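PDB 4CXP: endonuclease 2, which cleaves RNA and single-stranded DNA, and double-stranded DNA less readily, using divalent metal ions to yield 5'-phosphorylated products. Local coordinates for residues S159-T164 against E234-R239. Numbering follows the deposited sequence.
Sequences SNIIET and EYFYSR
In the largely helical S1/P1 nuclease fold, Ile161 and Thr164 of helix 153-169 meet Phe236 near the start of the long C-terminal helix 233-262, a worked example of two helices packed nearly at right angles. The short segments cross at -85° with their axes 10.6 Å apart, and no hydrogen bond joins them. Phe236 and Ile161 carry most of the contact. The CG of Phe236 lies anti to the backbone N (chi1 174°), which sends the ring out toward the other helix, where CE1 comes edge-on and in plane to Ile161 O at 3.5 Å. One ring face receives the methyl of Thr164, with CG2 to Phe236 CE1 at 4.0 Å, while Ile161 CG2 lies 4.2 Å from Phe236 CD1. The other branch of Ile161 carries CD1 to the ring edge of Tyr235, 4.4 Å from CE1, and equally close to Arg239 CB. Trp146 of strand 143-146 touches Ile161, Tyr235 and Phe236 and hydrogen-bonds through NE1 to Thr164 OG1, tying the crossing to the small sheet. Helix 153-169 also bears the zinc ligands His154 and Asp158, although a bound zinc ion is about 12 Å from the Ile161 side chain. Tyr235 OH bonds to Ala221 O and Trp157 NE1, and Arg239 NE, bonded to Trp220 O, sits over one face of the Tyr235 ring toward its rim. Replacing Thr164 with an alanine would probably thin the cover over that face of Phe236, since only CB would remain there, and leave Trp146 NE1 without the hydroxyl. That hydroxyl also bonds back within its own helix: Thr164 OG1 reaches Asn160 O at 2.9 Å, tilted 33° from the carbonyl plane, on the opposite face from Thr164 N.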
loop_
_atom_site.group_PDB
_atom_site.type_symbol
_atom_site.label_atom_id
_atom_site.label_comp_id
_atom_site.label_asym_id
_atom_site.label_seq_id
_atom_site.Cartn_x
_atom_site.Cartn_y
_atom_site.Cartn_z
ATOM N N SER A 159 7.233 -5.256 -6.571
ATOM C CA SER A 159 8.673 -5.188 -6.434
ATOM C C SER A 159 9.447 -4.770 -7.672
ATOM O O SER A 159 10.350 -3.943 -7.576
ATOM C CB SER A 159 9.207 -6.554 -5.965
ATOM O OG SER A 159 8.746 -6.849 -4.668
ATOM N N ASN A 160 9.215 -5.381 -8.835
ATOM C CA ASN A 160 10.188 -5.197 -9.920
ATOM C C ASN A 160 10.274 -3.779 -10.434
ATOM O O ASN A 160 11.381 -3.293 -10.685
ATOM C CB ASN A 160 9.960 -6.128 -11.111
ATOM C CG ASN A 160 10.093 -7.581 -10.750
ATOM O OD1 ASN A 160 11.200 -8.159 -10.742
ATOM N ND2 ASN A 160 9.000 -8.187 -10.476
ATOM N N ILE A 161 9.143 -3.099 -10.624
ATOM C CA ILE A 161 9.196 -1.723 -11.104
ATOM C C ILE A 161 10.036 -0.871 -10.135
ATOM O O ILE A 161 10.939 -0.144 -10.550
ATOM C CB ILE A 161 7.801 -1.113 -11.304
ATOM C CG1 ILE A 161 7.047 -1.841 -12.424
ATOM C CG2 ILE A 161 7.917 0.366 -11.593
ATOM C CD1 ILE A 161 5.571 -1.528 -12.446
ATOM N N ILE A 162 9.720 -0.955 -8.847
ATOM C CA ILE A 162 10.422 -0.142 -7.865
ATOM C C ILE A 162 11.917 -0.488 -7.815
ATOM O O ILE A 162 12.760 0.404 -7.782
ATOM C CB ILE A 162 9.767 -0.283 -6.480
ATOM C CG1 ILE A 162 8.358 0.313 -6.500
ATOM C CG2 ILE A 162 10.617 0.394 -5.409
ATOM C CD1 ILE A 162 7.533 -0.064 -5.288
ATOM N N GLU A 163 12.232 -1.776 -7.807
ATOM C CA GLU A 163 13.627 -2.199 -7.731
ATOM C C GLU A 163 14.420 -1.732 -8.940
ATOM O O GLU A 163 15.580 -1.330 -8.812
ATOM C CB GLU A 163 13.714 -3.719 -7.613
ATOM C CG GLU A 163 13.328 -4.299 -6.280
ATOM C CD GLU A 163 13.116 -5.822 -6.346
ATOM O OE1 GLU A 163 13.072 -6.407 -7.457
ATOM O OE2 GLU A 163 12.940 -6.438 -5.288
ATOM N N THR A 164 13.832 -1.830 -10.122
ATOM C CA THR A 164 14.515 -1.417 -11.333
ATOM C C THR A 164 14.718 0.085 -11.329
ATOM O O THR A 164 15.775 0.582 -11.724
ATOM C CB THR A 164 13.747 -1.911 -12.563
ATOM O OG1 THR A 164 13.659 -3.335 -12.500
ATOM C CG2 THR A 164 14.425 -1.494 -13.834
ATOM N N GLU A 234 9.252 0.130 -22.295
ATOM C CA GLU A 234 8.011 0.824 -22.613
ATOM C C GLU A 234 7.039 0.738 -21.431
ATOM O O GLU A 234 6.435 1.741 -21.030
ATOM C CB GLU A 234 7.375 0.256 -23.874
ATOM C CG GLU A 234 6.102 0.941 -24.299
ATOM C CD GLU A 234 5.516 0.292 -25.536
ATOM O OE1 GLU A 234 4.817 -0.733 -25.396
ATOM O OE2 GLU A 234 5.768 0.796 -26.642
ATOM N N TYR A 235 6.874 -0.451 -20.886
ATOM C CA TYR A 235 5.977 -0.646 -19.750
ATOM C C TYR A 235 6.517 0.062 -18.509
ATOM O O TYR A 235 5.778 0.716 -17.788
ATOM C CB TYR A 235 5.767 -2.136 -19.501
ATOM C CG TYR A 235 4.661 -2.467 -18.516
ATOM C CD1 TYR A 235 4.888 -2.530 -17.146
ATOM C CD2 TYR A 235 3.367 -2.722 -18.965
ATOM C CE1 TYR A 235 3.885 -2.859 -16.275
ATOM C CE2 TYR A 235 2.344 -3.046 -18.089
ATOM C CZ TYR A 235 2.618 -3.135 -16.744
ATOM O OH TYR A 235 1.659 -3.474 -15.830
ATOM N N PHE A 236 7.806 -0.094 -18.247
ATOM C CA PHE A 236 8.452 0.527 -17.114
ATOM C C PHE A 236 8.229 2.027 -17.083
ATOM O O PHE A 236 7.748 2.567 -16.087
ATOM C CB PHE A 236 9.943 0.180 -17.141
ATOM C CG PHE A 236 10.751 0.878 -16.081
ATOM C CD1 PHE A 236 10.652 0.521 -14.757
ATOM C CD2 PHE A 236 11.607 1.908 -16.420
ATOM C CE1 PHE A 236 11.414 1.150 -13.790
ATOM C CE2 PHE A 236 12.364 2.548 -15.470
ATOM C CZ PHE A 236 12.268 2.173 -14.142
ATOM N N TYR A 237 8.616 2.732 -18.140
ATOM C CA TYR A 237 8.544 4.186 -18.110
ATOM C C TYR A 237 7.115 4.684 -18.078
ATOM O O TYR A 237 6.829 5.708 -17.478
ATOM C CB TYR A 237 9.302 4.803 -19.285
ATOM C CG TYR A 237 10.795 4.682 -19.168
ATOM C CD1 TYR A 237 11.467 5.298 -18.151
ATOM C CD2 TYR A 237 11.520 3.982 -20.115
ATOM C CE1 TYR A 237 12.842 5.195 -18.062
ATOM C CE2 TYR A 237 12.886 3.878 -20.040
ATOM C CZ TYR A 237 13.545 4.474 -18.999
ATOM O OH TYR A 237 14.916 4.394 -18.904
ATOM N N SER A 238 6.204 3.972 -18.715
ATOM C CA SER A 238 4.831 4.424 -18.736
ATOM C C SER A 238 4.100 4.162 -17.422
ATOM O O SER A 238 3.205 4.915 -17.088
ATOM C CB SER A 238 4.070 3.845 -19.908
ATOM O OG SER A 238 4.006 2.461 -19.869
ATOM N N ARG A 239 4.476 3.115 -16.684
ATOM C CA ARG A 239 3.818 2.787 -15.424
ATOM C C ARG A 239 4.505 3.388 -14.213
ATOM O O ARG A 239 3.889 3.457 -13.154
ATOM C CB ARG A 239 3.655 1.267 -15.257
ATOM C CG ARG A 239 2.448 0.694 -15.959
ATOM C CD ARG A 239 2.388 0.932 -17.458
ATOM N NE ARG A 239 1.235 0.241 -18.004
ATOM C CZ ARG A 239 0.917 0.213 -19.276
ATOM N NH1 ARG A 239 1.629 0.912 -20.143
ATOM N NH2 ARG A 239 -0.121 -0.499 -19.653
#